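Local coordinates for protein UDP-N-acetylglucosamine pyrophosphorylase (PDB 3OC9) that probably catalyses the formation of UDP-N-acetylglucosamine and diphosphate from UTP and N-acetyl-alpha-D-glucosamine 1-phosphate, at residues A[31-42]-A[92-100]. Sequence-based numbering, arbitrary orientation. Where two conformers were deposited one is given.
Unlike the reference sequence in segment 31-42: P41 (reference Leu).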
loop_
_atom_site.group_PDB
_atom_site.type_symbol
_atom_site.label_atom_id
_atom_site.label_comp_id
_atom_site.label_asym_id
_atom_site.label_seq_id
_atom_site.Cartn_x
_atom_site.Cartn_y
_atom_site.Cartn_z
ATOM N N ILE A 31 -13.728 -4.324 13.307
ATOM C CA ILE A 31 -13.647 -5.337 12.238
ATOM C C ILE A 31 -14.796 -6.366 12.402
ATOM O O ILE A 31 -15.491 -6.679 11.433
ATOM C CB ILE A 31 -12.266 -6.075 12.214
ATOM C CG1 ILE A 31 -11.126 -5.137 11.755
ATOM C CG2 ILE A 31 -12.317 -7.349 11.325
ATOM C CD1 ILE A 31 -9.716 -5.652 12.120
ATOM N N SER A 32 -15.002 -6.844 13.635
ATOM C CA SER A 32 -16.079 -7.825 13.940
ATOM C C SER A 32 -17.510 -7.332 13.632
ATOM O O SER A 32 -18.395 -8.152 13.314
ATOM C CB SER A 32 -15.979 -8.324 15.407
ATOM O OG SER A 32 -16.624 -7.417 16.299
ATOM N N GLN A 33 -17.735 -6.015 13.719
ATOM C CA GLN A 33 -19.040 -5.379 13.443
ATOM C C GLN A 33 -19.292 -5.076 11.954
ATOM O O GLN A 33 -20.337 -4.514 11.594
ATOM C CB GLN A 33 -19.200 -4.090 14.275
ATOM C CG GLN A 33 -19.374 -4.322 15.790
ATOM C CD GLN A 33 -19.149 -3.057 16.638
ATOM O OE1 GLN A 33 -18.682 -2.027 16.148
ATOM N NE2 GLN A 33 -19.484 -3.141 17.921
ATOM N N GLY A 34 -18.346 -5.466 11.097
ATOM C CA GLY A 34 -18.420 -5.187 9.649
ATOM C C GLY A 34 -18.211 -3.723 9.275
ATOM O O GLY A 34 -18.765 -3.232 8.279
ATOM N N LYS A 35 -17.397 -3.016 10.060
ATOM C CA LYS A 35 -17.219 -1.568 9.859
ATOM C C LYS A 35 -15.901 -1.173 9.156
ATOM O O LYS A 35 -15.569 0.013 9.138
ATOM C CB LYS A 35 -17.374 -0.815 11.191
ATOM C CG LYS A 35 -18.790 -0.936 11.831
ATOM C CD LYS A 35 -18.887 -0.133 13.131
ATOM C CE LYS A 35 -20.290 -0.183 13.732
ATOM N NZ LYS A 35 -20.466 0.877 14.772
ATOM N N THR A 36 -15.179 -2.145 8.574
ATOM C CA THR A 36 -13.851 -1.882 7.935
ATOM C C THR A 36 -13.718 -2.431 6.498
ATOM O O THR A 36 -14.436 -3.369 6.121
ATOM C CB THR A 36 -12.644 -2.443 8.782
ATOM O OG1 THR A 36 -12.592 -3.886 8.712
ATOM C CG2 THR A 36 -12.702 -1.966 10.248
ATOM N N ALA A 37 -12.778 -1.868 5.720
ATOM C CA ALA A 37 -12.480 -2.325 4.341
ATOM C C ALA A 37 -11.015 -2.096 3.940
ATOM O O ALA A 37 -10.330 -1.238 4.545
ATOM C CB ALA A 37 -13.419 -1.604 3.311
ATOM N N LEU A 38 -10.559 -2.831 2.911
ATOM C CA LEU A 38 -9.227 -2.644 2.283
ATOM C C LEU A 38 -9.378 -2.062 0.855
ATOM O O LEU A 38 -10.285 -2.477 0.123
ATOM C CB LEU A 38 -8.466 -4.000 2.197
ATOM C CG LEU A 38 -7.027 -3.951 1.655
ATOM C CD1 LEU A 38 -6.078 -3.203 2.645
ATOM C CD2 LEU A 38 -6.390 -5.350 1.339
ATOM N N ILE A 39 -8.505 -1.111 0.477
ATOM C CA ILE A 39 -8.481 -0.542 -0.898
ATOM C C ILE A 39 -7.064 -0.680 -1.480
ATOM O O ILE A 39 -6.119 -0.184 -0.863
ATOM C CB ILE A 39 -8.886 0.976 -0.930
ATOM C CG1 ILE A 39 -10.331 1.189 -0.398
ATOM C CG2 ILE A 39 -8.734 1.521 -2.396
ATOM C CD1 ILE A 39 -10.726 2.686 -0.146
ATOM N N THR A 40 -6.903 -1.360 -2.631
ATOM C CA THR A 40 -5.562 -1.423 -3.291
ATOM C C THR A 40 -5.622 -1.290 -4.827
ATOM O O THR A 40 -6.660 -1.554 -5.432
ATOM C CB THR A 40 -4.774 -2.725 -2.957
ATOM O OG1 THR A 40 -5.499 -3.844 -3.444
ATOM C CG2 THR A 40 -4.513 -2.917 -1.419
ATOM N N PRO A 41 -4.503 -0.896 -5.472
ATOM C CA PRO A 41 -4.439 -1.065 -6.951
ATOM C C PRO A 41 -3.938 -2.461 -7.377
ATOM O O PRO A 41 -3.185 -3.112 -6.633
ATOM C CB PRO A 41 -3.440 0.001 -7.373
ATOM C CG PRO A 41 -2.524 0.210 -6.141
ATOM C CD PRO A 41 -3.238 -0.363 -4.918
ATOM N N ALA A 42 -4.337 -2.927 -8.562
ATOM C CA ALA A 42 -3.831 -4.205 -9.078
ATOM C C ALA A 42 -2.365 -4.081 -9.503
ATOM O O ALA A 42 -1.603 -5.088 -9.540
ATOM C CB ALA A 42 -4.682 -4.678 -10.238
ATOM N N VAL A 92 -17.505 -13.036 10.217
ATOM C CA VAL A 92 -16.860 -11.713 10.153
ATOM C C VAL A 92 -16.295 -11.510 8.734
ATOM O O VAL A 92 -15.580 -12.385 8.223
ATOM C CB VAL A 92 -15.754 -11.591 11.242
ATOM C CG1 VAL A 92 -14.855 -10.345 11.019
ATOM C CG2 VAL A 92 -16.376 -11.550 12.643
ATOM N N MET A 93 -16.615 -10.369 8.107
ATOM C CA MET A 93 -16.218 -10.109 6.699
ATOM C C MET A 93 -15.517 -8.753 6.506
ATOM O O MET A 93 -16.048 -7.729 6.934
ATOM C CB MET A 93 -17.447 -10.230 5.758
ATOM C CG MET A 93 -17.137 -10.118 4.245
ATOM S SD MET A 93 -18.487 -10.615 3.116
ATOM C CE MET A 93 -18.425 -12.384 3.274
ATOM N N ILE A 94 -14.340 -8.765 5.868
ATOM C CA ILE A 94 -13.668 -7.528 5.383
ATOM C C ILE A 94 -13.793 -7.397 3.844
ATOM O O ILE A 94 -13.172 -8.160 3.117
ATOM C CB ILE A 94 -12.138 -7.486 5.786
ATOM C CG1 ILE A 94 -11.956 -7.598 7.304
ATOM C CG2 ILE A 94 -11.459 -6.176 5.241
ATOM C CD1 ILE A 94 -10.456 -7.871 7.728
ATOM N N HIS A 95 -14.582 -6.436 3.351
ATOM C CA HIS A 95 -14.713 -6.201 1.894
ATOM C C HIS A 95 -13.410 -5.568 1.312
ATOM O O HIS A 95 -12.777 -4.746 1.986
ATOM C CB HIS A 95 -15.974 -5.343 1.597
ATOM C CG HIS A 95 -17.273 -6.101 1.733
ATOM N ND1 HIS A 95 -17.789 -6.879 0.716
ATOM C CD2 HIS A 95 -18.126 -6.238 2.779
ATOM C CE1 HIS A 95 -18.914 -7.448 1.122
ATOM N NE2 HIS A 95 -19.137 -7.088 2.376
ATOM N N TRP A 96 -13.024 -5.970 0.087
ATOM C CA TRP A 96 -11.761 -5.568 -0.583
ATOM C C TRP A 96 -12.078 -4.965 -1.961
ATOM O O TRP A 96 -12.633 -5.661 -2.830
ATOM C CB TRP A 96 -10.829 -6.802 -0.726
ATOM C CG TRP A 96 -9.444 -6.591 -1.367
ATOM C CD1 TRP A 96 -8.837 -5.385 -1.704
ATOM C CD2 TRP A 96 -8.506 -7.619 -1.725
ATOM N NE1 TRP A 96 -7.581 -5.630 -2.252
ATOM C CE2 TRP A 96 -7.358 -6.982 -2.275
ATOM C CE3 TRP A 96 -8.524 -9.021 -1.630
ATOM C CZ2 TRP A 96 -6.235 -7.702 -2.731
ATOM C CZ3 TRP A 96 -7.395 -9.750 -2.083
ATOM C CH2 TRP A 96 -6.262 -9.078 -2.618
ATOM N N PHE A 97 -11.738 -3.679 -2.144
ATOM C CA PHE A 97 -12.006 -2.943 -3.402
ATOM C C PHE A 97 -10.664 -2.797 -4.161
ATOM O O PHE A 97 -9.701 -2.220 -3.623
ATOM C CB PHE A 97 -12.672 -1.576 -3.075
ATOM C CG PHE A 97 -13.929 -1.712 -2.228
ATOM C CD1 PHE A 97 -15.152 -2.088 -2.820
ATOM C CD2 PHE A 97 -13.893 -1.494 -0.852
ATOM C CE1 PHE A 97 -16.314 -2.262 -2.040
ATOM C CE2 PHE A 97 -15.054 -1.650 -0.055
ATOM C CZ PHE A 97 -16.273 -2.037 -0.661
ATOM N N LEU A 98 -10.616 -3.328 -5.393
ATOM C CA LEU A 98 -9.373 -3.388 -6.175
ATOM C C LEU A 98 -9.483 -2.525 -7.421
ATOM O O LEU A 98 -10.276 -2.821 -8.321
ATOM C CB LEU A 98 -9.049 -4.832 -6.590
ATOM C CG LEU A 98 -8.627 -5.803 -5.499
ATOM C CD1 LEU A 98 -9.856 -6.527 -5.004
ATOM C CD2 LEU A 98 -7.591 -6.796 -6.054
ATOM N N MET A 99 -8.685 -1.453 -7.470
ATOM C CA MET A 99 -8.740 -0.503 -8.619
ATOM C C MET A 99 -7.940 -0.991 -9.833
ATOM O O MET A 99 -6.743 -1.301 -9.720
ATOM C CB MET A 99 -8.277 0.912 -8.209
ATOM C CG MET A 99 -8.540 1.992 -9.285
ATOM S SD MET A 99 -8.340 3.729 -8.726
ATOM C CE MET A 99 -6.581 3.819 -8.501
ATOM N N THR A 100 -8.638 -1.070 -10.974
ATOM C CA THR A 100 -8.023 -1.519 -12.226
ATOM C C THR A 100 -8.459 -0.588 -13.375
ATOM O O THR A 100 -8.747 0.594 -13.131
ATOM C CB THR A 100 -8.275 -3.037 -12.519
ATOM O OG1 THR A 100 -7.561 -3.430 -13.698
ATOM C CG2 THR A 100 -9.751 -3.346 -12.688
HETATM O O HOH W 1 -15.099 -5.346 8.940
HETATM O O HOH W 2 -16.439 -5.115 5.655
#
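L38 and W96 begin the regular pairing of two parallel strands, 36-41 and 95-100, whose axes come within 4.7 Å. The ladder of backbone bonds runs L38 N to H95 O, F97 N to L38 O, T40 N to F97 O, M99 N to T40 O (2.9 Å) and A42 N to M99 O. Ahead of it the chains spread and two waters fill in: one joins I31 O and T36 N to M93 O, the other links T36 O with M93 O and H95 N.

One side-chain bond crosses the strands. W96 NE1 donates to T40 OG1 at 3.0 Å, almost straight (168°) and in the indole plane, which fixes the ring's rotation. With CG anti to the backbone N (chi1 -178°), W96 lies alongside L38, whose CD2 makes a CH-pi contact over the five-membered ring, 3.9 Å from its centroid.

On the other face of the sheet A37 CB meets the edge of F97 at CE2 (3.7 Å). Near the helix end, I31 CG2 touches V92 CG1 and I94 CG1.

The chain between the strands runs through helix 68-87, which packs on the L38/W96 face (T72 on L38, S73 on W96), giving a beta-alpha-beta crossover of the Rossmann-like nucleotidyltransferase core of the GT-A clan.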